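Local coordinates for protein lambda integrase (PDB 1AE9) that carries out the site-specific recombination that integrates phage lambda DNA into the host genome and, together with excisionase, excises it again, at residues L53-S58 / I64-A69; S19-R24 / E88-E93. All blocks are in the same frame, centred on the assembly; numbering follows the deposited sequence.

Contact 1: residues L53-S58 / I64-A69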
ATOM      1  N   LEU A  53      16.679 -22.338  -2.240  1.00 27.24           N
ATOM      2  CA  LEU A  53      15.503 -21.471  -2.191  1.00 24.84           C
ATOM      3  C   LEU A  53      15.375 -20.846  -3.576  1.00 23.89           C
ATOM      4  O   LEU A  53      16.243 -20.082  -4.008  1.00 22.00           O
ATOM      5  CB  LEU A  53      15.669 -20.385  -1.118  1.00 24.53           C
ATOM      6  CG  LEU A  53      14.676 -19.211  -1.100  1.00 24.91           C
ATOM      7  CD1 LEU A  53      13.252 -19.685  -0.879  1.00 23.93           C
ATOM      8  CD2 LEU A  53      15.076 -18.226  -0.025  1.00 24.28           C
ATOM      9  N   TYR A  54      14.328 -21.239  -4.294  1.00 23.79           N
ATOM     10  CA  TYR A  54      14.072 -20.751  -5.647  1.00 22.74           C
ATOM     11  C   TYR A  54      13.337 -19.426  -5.618  1.00 21.41           C
ATOM     12  O   TYR A  54      12.278 -19.314  -5.013  1.00 21.26           O
ATOM     13  CB  TYR A  54      13.279 -21.794  -6.447  1.00 23.41           C
ATOM     14  CG  TYR A  54      14.109 -23.003  -6.805  1.00 25.32           C
ATOM     15  CD1 TYR A  54      14.389 -23.985  -5.859  1.00 26.79           C
ATOM     16  CD2 TYR A  54      14.677 -23.126  -8.069  1.00 26.88           C
ATOM     17  CE1 TYR A  54      15.221 -25.055  -6.158  1.00 28.43           C
ATOM     18  CE2 TYR A  54      15.509 -24.192  -8.380  1.00 29.46           C
ATOM     19  CZ  TYR A  54      15.778 -25.150  -7.421  1.00 29.52           C
ATOM     20  OH  TYR A  54      16.623 -26.190  -7.725  1.00 32.20           O
ATOM     21  N   VAL A  55      13.897 -18.432  -6.293  1.00 20.31           N
ATOM     22  CA  VAL A  55      13.313 -17.106  -6.320  1.00 19.49           C
ATOM     23  C   VAL A  55      13.184 -16.530  -7.721  1.00 19.46           C
ATOM     24  O   VAL A  55      14.163 -16.491  -8.479  1.00 19.01           O
ATOM     25  CB  VAL A  55      14.185 -16.110  -5.483  1.00 18.74           C
ATOM     26  CG1 VAL A  55      13.702 -14.673  -5.662  1.00 17.05           C
ATOM     27  CG2 VAL A  55      14.171 -16.498  -4.006  1.00 18.87           C
ATOM     28  N   GLU A  56      11.968 -16.143  -8.093  1.00 18.66           N
ATOM     29  CA  GLU A  56      11.775 -15.468  -9.366  1.00 18.81           C
ATOM     30  C   GLU A  56      11.456 -14.046  -8.952  1.00 19.34           C
ATOM     31  O   GLU A  56      10.413 -13.781  -8.348  1.00 21.08           O
ATOM     32  CB  GLU A  56      10.620 -16.008 -10.197  1.00 19.31           C
ATOM     33  CG  GLU A  56      10.467 -15.146 -11.454  1.00 19.56           C
ATOM     34  CD  GLU A  56       9.415 -15.624 -12.426  1.00 20.57           C
ATOM     35  OE1 GLU A  56       8.926 -16.760 -12.288  1.00 23.13           O
ATOM     36  OE2 GLU A  56       9.084 -14.848 -13.344  1.00 21.28           O
ATOM     37  N   GLN A  57      12.367 -13.134  -9.236  1.00 18.54           N
ATOM     38  CA  GLN A  57      12.174 -11.755  -8.857  1.00 18.54           C
ATOM     39  C   GLN A  57      10.960 -11.175  -9.561  1.00 20.13           C
ATOM     40  O   GLN A  57      10.854 -11.218 -10.791  1.00 19.91           O
ATOM     41  CB  GLN A  57      13.446 -10.967  -9.140  1.00 19.54           C
ATOM     42  CG  GLN A  57      14.670 -11.590  -8.444  1.00 20.07           C
ATOM     43  CD  GLN A  57      15.907 -10.739  -8.558  1.00 19.19           C
ATOM     44  OE1 GLN A  57      15.996  -9.866  -9.422  1.00 21.41           O
ATOM     45  NE2 GLN A  57      16.861 -10.964  -7.666  1.00 18.83           N
ATOM     46  N   SER A  58      10.045 -10.640  -8.756  1.00 20.40           N
ATOM     47  CA  SER A  58       8.790 -10.059  -9.221  1.00 21.74           C
ATOM     48  C   SER A  58       8.960  -8.948 -10.248  1.00 22.09           C
ATOM     49  O   SER A  58       8.247  -8.901 -11.252  1.00 22.66           O
ATOM     50  CB  SER A  58       7.986  -9.525  -8.023  1.00 19.90           C
ATOM     51  OG  SER A  58       7.658 -10.560  -7.105  1.00 23.01           O
ATOM     52  N   ILE A  64      16.619 -17.305  -9.804  1.00 26.48           N
ATOM     53  CA  ILE A  64      17.834 -17.807  -9.166  1.00 25.93           C
ATOM     54  C   ILE A  64      17.555 -18.862  -8.108  1.00 25.69           C
ATOM     55  O   ILE A  64      16.483 -18.883  -7.502  1.00 25.98           O
ATOM     56  CB  ILE A  64      18.642 -16.657  -8.507  1.00 27.53           C
ATOM     57  CG1 ILE A  64      17.799 -15.947  -7.445  1.00 28.04           C
ATOM     58  CG2 ILE A  64      19.081 -15.646  -9.552  1.00 27.01           C
ATOM     59  CD1 ILE A  64      18.532 -14.824  -6.747  1.00 30.71           C
ATOM     60  N   ALA A  65      18.514 -19.759  -7.908  1.00 24.99           N
ATOM     61  CA  ALA A  65      18.396 -20.807  -6.901  1.00 25.69           C
ATOM     62  C   ALA A  65      19.452 -20.473  -5.847  1.00 26.66           C
ATOM     63  O   ALA A  65      20.655 -20.544  -6.122  1.00 26.29           O
ATOM     64  CB  ALA A  65      18.662 -22.179  -7.525  1.00 25.84           C
ATOM     65  N   ILE A  66      18.998 -20.062  -4.663  1.00 25.74           N
ATOM     66  CA  ILE A  66      19.897 -19.664  -3.580  1.00 25.04           C
ATOM     67  C   ILE A  66      20.206 -20.807  -2.617  1.00 24.77           C
ATOM     68  O   ILE A  66      19.298 -21.394  -2.027  1.00 24.13           O
ATOM     69  CB  ILE A  66      19.308 -18.466  -2.765  1.00 24.28           C
ATOM     70  CG1 ILE A  66      18.834 -17.350  -3.709  1.00 23.27           C
ATOM     71  CG2 ILE A  66      20.369 -17.901  -1.823  1.00 21.52           C
ATOM     72  CD1 ILE A  66      18.138 -16.190  -3.002  1.00 21.16           C
ATOM     73  N   PRO A  67      21.496 -21.148  -2.453  1.00 24.38           N
ATOM     74  CA  PRO A  67      21.840 -22.238  -1.536  1.00 23.94           C
ATOM     75  C   PRO A  67      21.574 -21.801  -0.103  1.00 24.24           C
ATOM     76  O   PRO A  67      22.017 -20.724   0.311  1.00 24.69           O
ATOM     77  CB  PRO A  67      23.330 -22.464  -1.818  1.00 23.85           C
ATOM     78  CG  PRO A  67      23.818 -21.102  -2.218  1.00 24.06           C
ATOM     79  CD  PRO A  67      22.700 -20.590  -3.099  1.00 24.43           C
ATOM     80  N   THR A  68      20.839 -22.620   0.647  1.00 24.18           N
ATOM     81  CA  THR A  68      20.500 -22.293   2.027  1.00 25.15           C
ATOM     82  C   THR A  68      21.670 -22.411   3.004  1.00 25.09           C
ATOM     83  O   THR A  68      21.527 -22.146   4.197  1.00 25.53           O
ATOM     84  CB  THR A  68      19.331 -23.141   2.531  1.00 25.76           C
ATOM     85  OG1 THR A  68      19.656 -24.528   2.390  1.00 28.35           O
ATOM     86  CG2 THR A  68      18.067 -22.828   1.740  1.00 24.83           C
ATOM     87  N   ALA A  69      22.829 -22.803   2.494  1.00 26.22           N
ATOM     88  CA  ALA A  69      24.017 -22.935   3.319  1.00 27.24           C
ATOM     89  C   ALA A  69      24.732 -21.595   3.505  1.00 27.47           C
ATOM     90  O   ALA A  69      25.701 -21.505   4.263  1.00 29.13           O
ATOM     91  CB  ALA A  69      24.960 -23.946   2.698  1.00 27.09           C
TER
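L53, Y54 and V55 pair with I66, A65 and I64 in an antiparallel beta hairpin of the catalytic domain of this tyrosine recombinase; the turn beyond V55 carries K59, a predicted active-site lysine. Four nearly straight backbone hydrogen bonds join the strands. L53 and I66 bond to each other in both directions, with L53 N to I66 O at 2.8 Å, and V55 and I64 form the second such couple, with V55 N to I64 O at 2.9 Å. The oxygen of I64 also receives a CA-H...O contact from Y54 CA at 3.6 Å.

Between these couples, Y54 and A65 form a non-hydrogen-bonded pair, where A65 CB makes a CH-pi contact over one face of the phenol ring. The methyl stands 3.8 Å from CE2 of Y54 and 24° off the ring normal. W174 meets this ring edge-to-face.

L53, V55, I64 and I66 share the other face of the sheet, and M79 of helix 79-90 packs against L53. I64 holds CG1 between its backbone N and carbonyl carbon (chi1 60°), which lays that atom 4.1 Å from V55 CB.

Past the paired strands, Q57 hydrogen-bonds through OE1 to R36, a predicted active-site arginine, and through NE2 to Q35 OE1 and L155 O; NE2 of Q57 lies 4.3 Å from CD1 of I64.

Contact 2: residues S19-R24 / E88-E93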
ATOM      1  N   SER A  19       9.600  -4.872  18.718  1.00 21.89           N
ATOM      2  CA  SER A  19       8.893  -4.984  17.446  1.00 20.44           C
ATOM      3  C   SER A  19       8.316  -6.393  17.310  1.00 20.62           C
ATOM      4  O   SER A  19       8.651  -7.286  18.097  1.00 21.48           O
ATOM      5  CB  SER A  19       9.867  -4.746  16.295  1.00 18.13           C
ATOM      6  OG  SER A  19      10.455  -3.465  16.386  1.00 19.06           O
ATOM      7  N   PRO A  20       7.409  -6.609  16.334  1.00 21.17           N
ATOM      8  CA  PRO A  20       6.843  -7.953  16.166  1.00 20.76           C
ATOM      9  C   PRO A  20       7.998  -8.922  15.894  1.00 21.91           C
ATOM     10  O   PRO A  20       9.003  -8.542  15.278  1.00 19.23           O
ATOM     11  CB  PRO A  20       5.956  -7.795  14.930  1.00 19.93           C
ATOM     12  CG  PRO A  20       5.506  -6.387  15.018  1.00 20.87           C
ATOM     13  CD  PRO A  20       6.769  -5.651  15.414  1.00 19.15           C
ATOM     14  N   CYS A  21       7.843 -10.166  16.337  1.00 22.67           N
ATOM     15  CA  CYS A  21       8.857 -11.213  16.176  1.00 22.81           C
ATOM     16  C   CYS A  21       9.400 -11.379  14.749  1.00 20.74           C
ATOM     17  O   CYS A  21      10.563 -11.739  14.555  1.00 20.95           O
ATOM     18  CB  CYS A  21       8.288 -12.546  16.684  1.00 26.77           C
ATOM     19  SG  CYS A  21       6.590 -12.913  16.083  1.00 37.39           S
ATOM     20  N   TRP A  22       8.569 -11.095  13.751  1.00 17.34           N
ATOM     21  CA  TRP A  22       8.997 -11.233  12.366  1.00 15.81           C
ATOM     22  C   TRP A  22       9.984 -10.175  11.863  1.00 15.49           C
ATOM     23  O   TRP A  22      10.683 -10.421  10.880  1.00 16.13           O
ATOM     24  CB  TRP A  22       7.786 -11.310  11.418  1.00 15.62           C
ATOM     25  CG  TRP A  22       6.835 -10.127  11.486  1.00 15.53           C
ATOM     26  CD1 TRP A  22       5.614 -10.088  12.108  1.00 14.78           C
ATOM     27  CD2 TRP A  22       7.021  -8.828  10.891  1.00 15.94           C
ATOM     28  NE1 TRP A  22       5.031  -8.851  11.937  1.00 14.85           N
ATOM     29  CE2 TRP A  22       5.870  -8.059  11.196  1.00 14.72           C
ATOM     30  CE3 TRP A  22       8.045  -8.241  10.130  1.00 12.89           C
ATOM     31  CZ2 TRP A  22       5.716  -6.734  10.764  1.00 13.09           C
ATOM     32  CZ3 TRP A  22       7.891  -6.924   9.700  1.00 12.41           C
ATOM     33  CH2 TRP A  22       6.734  -6.188  10.019  1.00 12.19           C
ATOM     34  N   LEU A  23      10.067  -9.018  12.526  1.00 14.36           N
ATOM     35  CA  LEU A  23      10.962  -7.959  12.062  1.00 13.77           C
ATOM     36  C   LEU A  23      12.429  -8.381  12.013  1.00 13.89           C
ATOM     37  O   LEU A  23      13.069  -8.256  10.969  1.00 14.69           O
ATOM     38  CB  LEU A  23      10.797  -6.666  12.885  1.00 14.12           C
ATOM     39  CG  LEU A  23      11.633  -5.471  12.379  1.00 13.95           C
ATOM     40  CD1 LEU A  23      11.361  -5.198  10.890  1.00 13.01           C
ATOM     41  CD2 LEU A  23      11.350  -4.237  13.201  1.00 12.23           C
ATOM     42  N   ARG A  24      12.959  -8.881  13.127  1.00 14.69           N
ATOM     43  CA  ARG A  24      14.351  -9.320  13.172  1.00 14.18           C
ATOM     44  C   ARG A  24      14.627 -10.412  12.143  1.00 15.47           C
ATOM     45  O   ARG A  24      15.681 -10.416  11.497  1.00 16.35           O
ATOM     46  CB  ARG A  24      14.719  -9.816  14.575  1.00 13.01           C
ATOM     47  CG  ARG A  24      14.950  -8.690  15.573  1.00 14.59           C
ATOM     48  CD  ARG A  24      15.354  -9.221  16.936  1.00 15.46           C
ATOM     49  NE  ARG A  24      15.815  -8.154  17.823  1.00 16.30           N
ATOM     50  CZ  ARG A  24      15.776  -8.203  19.155  1.00 16.09           C
ATOM     51  NH1 ARG A  24      15.289  -9.267  19.779  1.00 13.62           N
ATOM     52  NH2 ARG A  24      16.235  -7.185  19.870  1.00 15.02           N
ATOM     53  N   GLU A  88       9.864 -22.192  13.020  1.00 28.44           N
ATOM     54  CA  GLU A  88       9.470 -22.432  14.407  1.00 29.77           C
ATOM     55  C   GLU A  88       8.678 -21.299  15.067  1.00 29.31           C
ATOM     56  O   GLU A  88       7.701 -21.550  15.778  1.00 27.74           O
ATOM     57  CB  GLU A  88      10.720 -22.740  15.249  1.00 33.05           C
ATOM     58  CG  GLU A  88      11.585 -23.898  14.707  1.00 38.33           C
ATOM     59  CD  GLU A  88      12.939 -24.054  15.419  1.00 41.03           C
ATOM     60  OE1 GLU A  88      13.385 -23.109  16.119  1.00 43.12           O
ATOM     61  OE2 GLU A  88      13.560 -25.130  15.264  1.00 40.57           O
ATOM     62  N   ILE A  89       9.080 -20.058  14.799  1.00 28.51           N
ATOM     63  CA  ILE A  89       8.455 -18.879  15.402  1.00 28.05           C
ATOM     64  C   ILE A  89       7.283 -18.258  14.649  1.00 26.43           C
ATOM     65  O   ILE A  89       6.331 -17.787  15.267  1.00 26.00           O
ATOM     66  CB  ILE A  89       9.509 -17.764  15.650  1.00 29.37           C
ATOM     67  CG1 ILE A  89      10.720 -18.338  16.395  1.00 30.49           C
ATOM     68  CG2 ILE A  89       8.887 -16.602  16.425  1.00 28.88           C
ATOM     69  CD1 ILE A  89      10.367 -19.037  17.696  1.00 33.52           C
ATOM     70  N   LEU A  90       7.391 -18.184  13.326  1.00 24.54           N
ATOM     71  CA  LEU A  90       6.338 -17.587  12.506  1.00 23.65           C
ATOM     72  C   LEU A  90       5.376 -18.674  12.010  1.00 23.43           C
ATOM     73  O   LEU A  90       4.164 -18.570  12.192  1.00 23.22           O
ATOM     74  CB  LEU A  90       6.966 -16.772  11.358  1.00 21.76           C
ATOM     75  CG  LEU A  90       8.047 -15.761  11.816  1.00 19.79           C
ATOM     76  CD1 LEU A  90       8.711 -15.047  10.625  1.00 17.72           C
ATOM     77  CD2 LEU A  90       7.451 -14.743  12.780  1.00 17.41           C
ATOM     78  N   GLY A  91       5.928 -19.715  11.395  1.00 23.71           N
ATOM     79  CA  GLY A  91       5.133 -20.843  10.934  1.00 23.12           C
ATOM     80  C   GLY A  91       3.983 -20.592   9.986  1.00 23.15           C
ATOM     81  O   GLY A  91       2.906 -21.167  10.144  1.00 22.29           O
ATOM     82  N   GLY A  92       4.206 -19.757   8.984  1.00 23.24           N
ATOM     83  CA  GLY A  92       3.159 -19.483   8.022  1.00 22.25           C
ATOM     84  C   GLY A  92       3.452 -20.210   6.730  1.00 21.73           C
ATOM     85  O   GLY A  92       4.432 -20.961   6.648  1.00 21.88           O
ATOM     86  N   GLU A  93       2.585 -20.036   5.738  1.00 21.17           N
ATOM     87  CA  GLU A  93       2.790 -20.648   4.433  1.00 21.15           C
ATOM     88  C   GLU A  93       3.947 -19.876   3.787  1.00 19.61           C
ATOM     89  O   GLU A  93       4.730 -20.430   3.012  1.00 19.29           O
ATOM     90  CB  GLU A  93       1.521 -20.541   3.588  1.00 21.47           C
TER
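A backbone hydrogen bond of 3.0 Å from L23 N to P20 O closes the turn that holds C21 and W22, the two residues that pack on I89 and L90. No hydrogen bond crosses between 19-24 and 88-93; the contact is small and apolar, made where the start of helix 21-33 meets the last turn of helix 79-90. The backbones stay well apart, with W22 CA 6.9 Å from L90 CA, and side chains span the gap.

L90 is the main bridge. Both of its methyls face the first side-chain carbon of W22: CD2 of L90 lies 3.7 Å from W22 CB and CD1 of L90 3.9 Å from the same atom. The indole itself takes little part. With CG of W22 set between the backbone N and the carbonyl carbon (chi1 58°), the ring is carried away from L90, which therefore meets the root of the side chain. P20 CB sits 3.3 Å above one face of the W22 indole, offset toward its rim, while Y112 of helix 106-120 meets the ring edge-to-face.

C21 completes the contact at its more exposed margin. Its sulfur meets one methyl of the leucine, SG of C21 being 3.9 Å from CD2 of L90, and its CB meets I89 through the branch methyl, with C21 CB 4.1 Å from I89 CG2. CG1 of I89 leads away from C21.

Helix 79-90 closes with a wider pi-type turn at 88-90, after which G91 leaves helical geometry with a positive phi of 56°. G91 O accepts a hydrogen bond from R101 NH1. Away from the predicted active-site residues, the N-terminal turn of helix 21-33 thus packs on the C-terminal turn of helix 79-90, within the helical part of a tyrosine recombinase catalytic domain.

The two contacts lie within one catalytic domain, their centres 20 Å apart and their nearest atoms about 9 Å apart, without touching. Along the chain contact 1 is nested inside contact 2: 19-24 comes first, then the two hairpin strands, then 88-93. Helix 79-90 connects them physically, since residues near its start pack on the hairpin while its last turn meets helix 21-33. Contact 1 belongs to the mixed sheet, where strand 63-67 also pairs with strand 173-176, and it borders the predicted active-site residues. Contact 2 lies in the helical part, remote from them; the chain between 24 and 88, which contact 2 closes into a loop, carries the hairpin and its predicted active-site lysine, K59.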